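Nematode fatty acid retinoid binding protein (Necator americanus, PDB 4XCP) probably binds and carries fatty acids and retinol as a secreted lipid-binding protein of a parasitic hookworm, and binds palmitic acid. Local coordinates at residues 98-110 against 124-136. Sequence-based numbering, arbitrary orientation.
Sequences GFAEKSIEIARGI and DLKASVKEVLKLY. With PLM (palmitic acid), chain C.
From Phe-99 beside Leu-135 to Ile-110 beside Leu-125, segments 98-110 and 124-136 run almost exactly antiparallel (176°), their axes 10.2 Å apart at closest approach. No hydrogen bond crosses between them; fit of side chains joins the pair. Ile-106 supplies the knob, set into a hole made by Ser-128, Glu-131, Val-132 and Leu-135. Its CG2, anti to the backbone N, lies 3.8 Å from Ser-128 CB, while CD1 reaches Glu-131 CG and Leu-135 CD1. One turn on, Ile-110 CG2 meets Leu-125 CD2 at 3.7 Å. Ser-128 OG donates a hydrogen bond back to Leu-125 O (2.7 Å), and both OG and CB lie against Ile-110 CG1 and CD1. This antiparallel helix pair belongs to the all-helical FAR fold: the side of 98-110 turned from 124-136 brings Ile-104 and Arg-108 to palmitic acid, whereas Val-129 faces helix 162-167. At the other end, Phe-99 swings its ring across (chi1 166°), its CE1 edge 3.3 Å from Val-132 O. Tyr-136 turns an edge to the face of Phe-99 in an offset edge-to-face pair, planes at 61°, and its hydroxyl is hydrogen-bonded to Glu-159. Ser-103 OG, hydrogen-bonded to Phe-99 O, lies above one face of the Phe-99 ring, toward its rim.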
loop_
_atom_site.group_PDB
_atom_site.type_symbol
_atom_site.label_atom_id
_atom_site.label_comp_id
_atom_site.label_asym_id
_atom_site.label_seq_id
_atom_site.Cartn_x
_atom_site.Cartn_y
_atom_site.Cartn_z
ATOM N N GLY A 98 7.182 -6.748 11.725
ATOM C CA GLY A 98 8.138 -7.089 10.671
ATOM C C GLY A 98 7.457 -7.420 9.358
ATOM O O GLY A 98 7.869 -6.931 8.302
ATOM N N PHE A 99 6.353 -8.204 9.427
ATOM C CA PHE A 99 5.561 -8.595 8.256
ATOM C C PHE A 99 4.923 -7.388 7.590
ATOM O O PHE A 99 5.028 -7.232 6.376
ATOM C CB PHE A 99 4.478 -9.628 8.613
ATOM C CG PHE A 99 3.447 -9.786 7.514
ATOM C CD1 PHE A 99 3.782 -10.379 6.299
ATOM C CD2 PHE A 99 2.159 -9.278 7.667
ATOM C CE1 PHE A 99 2.835 -10.488 5.275
ATOM C CE2 PHE A 99 1.213 -9.410 6.649
ATOM C CZ PHE A 99 1.552 -10.019 5.469
ATOM N N ALA A 100 4.233 -6.565 8.387
ATOM C CA ALA A 100 3.551 -5.362 7.939
ATOM C C ALA A 100 4.535 -4.396 7.278
ATOM O O ALA A 100 4.233 -3.864 6.216
ATOM C CB ALA A 100 2.848 -4.698 9.112
ATOM N N GLU A 101 5.713 -4.204 7.883
ATOM C CA GLU A 101 6.749 -3.316 7.353
ATOM C C GLU A 101 7.362 -3.840 6.051
ATOM O O GLU A 101 7.543 -3.063 5.122
ATOM C CB GLU A 101 7.803 -3.010 8.418
ATOM C CG GLU A 101 7.243 -2.015 9.420
ATOM C CD GLU A 101 8.059 -1.753 10.665
ATOM O OE1 GLU A 101 8.971 -2.557 10.963
ATOM O OE2 GLU A 101 7.760 -0.757 11.363
ATOM N N LYS A 102 7.582 -5.161 5.946
ATOM C CA LYS A 102 8.060 -5.762 4.707
ATOM C C LYS A 102 6.975 -5.656 3.623
ATOM O O LYS A 102 7.298 -5.313 2.492
ATOM C CB LYS A 102 8.511 -7.221 4.926
ATOM C CG LYS A 102 9.109 -7.888 3.673
ATOM C CD LYS A 102 10.431 -7.265 3.222
ATOM C CE LYS A 102 10.711 -7.565 1.777
ATOM N NZ LYS A 102 12.128 -7.278 1.420
ATOM N N SER A 103 5.685 -5.872 3.982
ATOM C CA SER A 103 4.565 -5.761 3.026
ATOM C C SER A 103 4.450 -4.344 2.454
ATOM O O SER A 103 4.187 -4.168 1.263
ATOM C CB SER A 103 3.250 -6.184 3.679
ATOM O OG SER A 103 3.380 -7.546 4.049
ATOM N N ILE A 104 4.670 -3.344 3.311
ATOM C CA ILE A 104 4.651 -1.929 2.946
ATOM C C ILE A 104 5.790 -1.608 1.991
ATOM O O ILE A 104 5.567 -0.919 1.007
ATOM C CB ILE A 104 4.613 -1.029 4.198
ATOM C CG1 ILE A 104 3.175 -1.021 4.777
ATOM C CG2 ILE A 104 5.098 0.418 3.862
ATOM C CD1 ILE A 104 3.064 -0.596 6.244
ATOM N N GLU A 105 6.987 -2.142 2.247
ATOM C CA GLU A 105 8.159 -1.964 1.377
ATOM C C GLU A 105 7.851 -2.504 -0.045
ATOM O O GLU A 105 8.183 -1.850 -1.036
ATOM C CB GLU A 105 9.376 -2.689 1.983
ATOM C CG GLU A 105 10.675 -2.504 1.219
ATOM C CD GLU A 105 11.721 -3.545 1.556
ATOM O OE1 GLU A 105 12.404 -3.394 2.593
ATOM O OE2 GLU A 105 11.844 -4.528 0.789
ATOM N N ILE A 106 7.182 -3.681 -0.125
ATOM C CA ILE A 106 6.810 -4.323 -1.392
ATOM C C ILE A 106 5.764 -3.468 -2.133
ATOM O O ILE A 106 5.920 -3.195 -3.335
ATOM C CB ILE A 106 6.369 -5.788 -1.160
ATOM C CG1 ILE A 106 7.588 -6.667 -0.792
ATOM C CG2 ILE A 106 5.616 -6.340 -2.382
ATOM C CD1 ILE A 106 7.276 -8.079 -0.245
ATOM N N ALA A 107 4.738 -3.003 -1.389
ATOM C CA ALA A 107 3.681 -2.164 -1.931
ATOM C C ALA A 107 4.237 -0.824 -2.448
ATOM O O ALA A 107 3.783 -0.351 -3.486
ATOM C CB ALA A 107 2.590 -1.936 -0.889
ATOM N N ARG A 108 5.255 -0.259 -1.767
ATOM C CA ARG A 108 5.884 1.003 -2.151
ATOM C C ARG A 108 6.701 0.885 -3.453
ATOM O O ARG A 108 6.735 1.831 -4.233
ATOM C CB ARG A 108 6.707 1.600 -0.995
ATOM C CG ARG A 108 5.818 2.073 0.168
ATOM C CD ARG A 108 6.300 3.352 0.810
ATOM N NE ARG A 108 7.198 3.131 1.943
ATOM C CZ ARG A 108 6.898 3.413 3.210
ATOM N NH1 ARG A 108 5.696 3.881 3.530
ATOM N NH2 ARG A 108 7.784 3.202 4.168
ATOM N N GLY A 109 7.333 -0.269 -3.671
ATOM C CA GLY A 109 8.058 -0.569 -4.901
ATOM C C GLY A 109 7.090 -0.654 -6.073
ATOM O O GLY A 109 7.398 -0.177 -7.162
ATOM N N ILE A 110 5.874 -1.213 -5.843
ATOM C CA ILE A 110 4.818 -1.297 -6.865
ATOM C C ILE A 110 4.343 0.121 -7.194
ATOM O O ILE A 110 4.242 0.488 -8.367
ATOM C CB ILE A 110 3.655 -2.229 -6.401
ATOM C CG1 ILE A 110 4.078 -3.737 -6.444
ATOM C CG2 ILE A 110 2.334 -1.957 -7.170
ATOM C CD1 ILE A 110 4.578 -4.319 -7.896
ATOM N N ASP A 124 3.482 -9.008 -12.708
ATOM C CA ASP A 124 4.311 -8.325 -11.701
ATOM C C ASP A 124 3.496 -8.150 -10.417
ATOM O O ASP A 124 4.026 -8.324 -9.326
ATOM C CB ASP A 124 4.733 -6.932 -12.179
ATOM C CG ASP A 124 5.765 -6.900 -13.285
ATOM O OD1 ASP A 124 6.546 -7.876 -13.402
ATOM O OD2 ASP A 124 5.812 -5.885 -14.020
ATOM N N LEU A 125 2.219 -7.777 -10.554
ATOM C CA LEU A 125 1.343 -7.598 -9.407
ATOM C C LEU A 125 1.072 -8.937 -8.738
ATOM O O LEU A 125 1.147 -9.021 -7.512
ATOM C CB LEU A 125 0.044 -6.880 -9.783
ATOM C CG LEU A 125 0.186 -5.439 -10.312
ATOM C CD1 LEU A 125 -1.112 -4.974 -10.916
ATOM C CD2 LEU A 125 0.609 -4.471 -9.216
ATOM N N LYS A 126 0.833 -9.999 -9.546
ATOM C CA LYS A 126 0.598 -11.353 -9.049
ATOM C C LYS A 126 1.820 -11.821 -8.261
ATOM O O LYS A 126 1.672 -12.424 -7.192
ATOM C CB LYS A 126 0.326 -12.320 -10.215
ATOM C CG LYS A 126 -1.039 -12.172 -10.889
ATOM C CD LYS A 126 -1.237 -13.284 -11.913
ATOM C CE LYS A 126 -2.615 -13.282 -12.525
ATOM N NZ LYS A 126 -2.633 -12.608 -13.851
ATOM N N ALA A 127 3.029 -11.519 -8.784
ATOM C CA ALA A 127 4.297 -11.874 -8.142
ATOM C C ALA A 127 4.446 -11.143 -6.802
ATOM O O ALA A 127 4.846 -11.790 -5.835
ATOM C CB ALA A 127 5.470 -11.559 -9.058
ATOM N N SER A 128 4.051 -9.838 -6.716
ATOM C CA SER A 128 4.137 -9.111 -5.437
ATOM C C SER A 128 3.172 -9.667 -4.380
ATOM O O SER A 128 3.566 -9.804 -3.228
ATOM C CB SER A 128 3.949 -7.602 -5.607
ATOM O OG SER A 128 2.644 -7.257 -6.033
ATOM N N VAL A 129 1.940 -10.021 -4.779
ATOM C CA VAL A 129 0.923 -10.581 -3.871
ATOM C C VAL A 129 1.352 -11.965 -3.386
ATOM O O VAL A 129 1.182 -12.295 -2.206
ATOM C CB VAL A 129 -0.494 -10.579 -4.516
ATOM C CG1 VAL A 129 -1.521 -11.306 -3.642
ATOM C CG2 VAL A 129 -0.952 -9.149 -4.804
ATOM N N LYS A 130 1.891 -12.777 -4.309
ATOM C CA LYS A 130 2.388 -14.120 -4.021
ATOM C C LYS A 130 3.436 -14.071 -2.902
ATOM O O LYS A 130 3.332 -14.851 -1.952
ATOM C CB LYS A 130 2.947 -14.780 -5.304
ATOM C CG LYS A 130 3.149 -16.291 -5.187
ATOM C CD LYS A 130 3.671 -16.872 -6.500
ATOM C CE LYS A 130 4.076 -18.326 -6.397
ATOM N NZ LYS A 130 2.912 -19.233 -6.199
ATOM N N GLU A 131 4.384 -13.111 -2.971
ATOM C CA GLU A 131 5.397 -12.920 -1.932
ATOM C C GLU A 131 4.798 -12.472 -0.592
ATOM O O GLU A 131 5.184 -13.000 0.441
ATOM C CB GLU A 131 6.498 -11.939 -2.373
ATOM C CG GLU A 131 7.693 -11.878 -1.414
ATOM C CD GLU A 131 8.296 -13.192 -0.935
ATOM O OE1 GLU A 131 8.151 -14.229 -1.626
ATOM O OE2 GLU A 131 8.903 -13.185 0.160
ATOM N N VAL A 132 3.900 -11.472 -0.610
ATOM C CA VAL A 132 3.235 -10.951 0.590
ATOM C C VAL A 132 2.439 -12.106 1.265
ATOM O O VAL A 132 2.548 -12.303 2.474
ATOM C CB VAL A 132 2.361 -9.702 0.248
ATOM C CG1 VAL A 132 1.427 -9.338 1.399
ATOM C CG2 VAL A 132 3.243 -8.502 -0.123
ATOM N N LEU A 133 1.680 -12.877 0.470
ATOM C CA LEU A 133 0.941 -14.024 0.981
ATOM C C LEU A 133 1.887 -15.057 1.612
ATOM O O LEU A 133 1.626 -15.505 2.720
ATOM C CB LEU A 133 0.035 -14.658 -0.093
ATOM C CG LEU A 133 -0.708 -15.952 0.308
ATOM C CD1 LEU A 133 -1.691 -15.716 1.466
ATOM C CD2 LEU A 133 -1.398 -16.576 -0.887
ATOM N N LYS A 134 2.992 -15.380 0.935
ATOM C CA LYS A 134 4.018 -16.318 1.405
ATOM C C LYS A 134 4.580 -15.858 2.781
ATOM O O LYS A 134 4.698 -16.674 3.697
ATOM C CB LYS A 134 5.147 -16.413 0.352
ATOM C CG LYS A 134 6.241 -17.425 0.692
ATOM C CD LYS A 134 7.241 -17.605 -0.440
ATOM C CE LYS A 134 8.299 -18.613 -0.051
ATOM N NZ LYS A 134 9.550 -18.440 -0.834
ATOM N N LEU A 135 4.909 -14.561 2.915
ATOM C CA LEU A 135 5.394 -14.002 4.172
ATOM C C LEU A 135 4.306 -14.081 5.264
ATOM O O LEU A 135 4.614 -14.331 6.427
ATOM C CB LEU A 135 5.855 -12.557 3.974
ATOM C CG LEU A 135 7.070 -12.373 3.070
ATOM C CD1 LEU A 135 7.267 -10.932 2.730
ATOM C CD2 LEU A 135 8.323 -12.982 3.683
ATOM N N TYR A 136 3.039 -13.881 4.879
ATOM C CA TYR A 136 1.915 -13.982 5.793
ATOM C C TYR A 136 1.830 -15.427 6.294
ATOM O O TYR A 136 1.768 -15.647 7.501
ATOM C CB TYR A 136 0.606 -13.534 5.118
ATOM C CG TYR A 136 -0.606 -13.784 5.984
ATOM C CD1 TYR A 136 -0.963 -12.889 6.992
ATOM C CD2 TYR A 136 -1.356 -14.955 5.852
ATOM C CE1 TYR A 136 -2.053 -13.133 7.821
ATOM C CE2 TYR A 136 -2.457 -15.202 6.668
ATOM C CZ TYR A 136 -2.799 -14.288 7.651
ATOM O OH TYR A 136 -3.866 -14.531 8.472
HETATM C C1 PLM C . 9.340 5.484 6.941
HETATM O O1 PLM C . 9.150 6.644 7.225
HETATM O O2 PLM C . 10.273 5.093 6.117
HETATM C C2 PLM C . 8.522 4.359 7.506
HETATM C C3 PLM C . 7.171 4.781 8.077
HETATM C C4 PLM C . 6.269 3.606 8.400
HETATM C C5 PLM C . 5.487 3.070 7.208
HETATM C C6 PLM C . 4.289 3.918 6.808
HETATM C C7 PLM C . 3.266 3.173 5.965
HETATM C C8 PLM C . 2.130 4.031 5.430
HETATM C C9 PLM C . 1.878 3.881 3.941
HETATM C CA PLM C . 0.824 4.830 3.396
HETATM C CB PLM C . 1.258 6.294 3.313
HETATM C CC PLM C . 2.326 6.590 2.270
HETATM C CD PLM C . 2.460 8.068 1.970
HETATM C CE PLM C . 3.517 8.430 0.926
HETATM C CF PLM C . 3.035 9.389 -0.170
HETATM C CG PLM C . 3.847 10.657 -0.286
#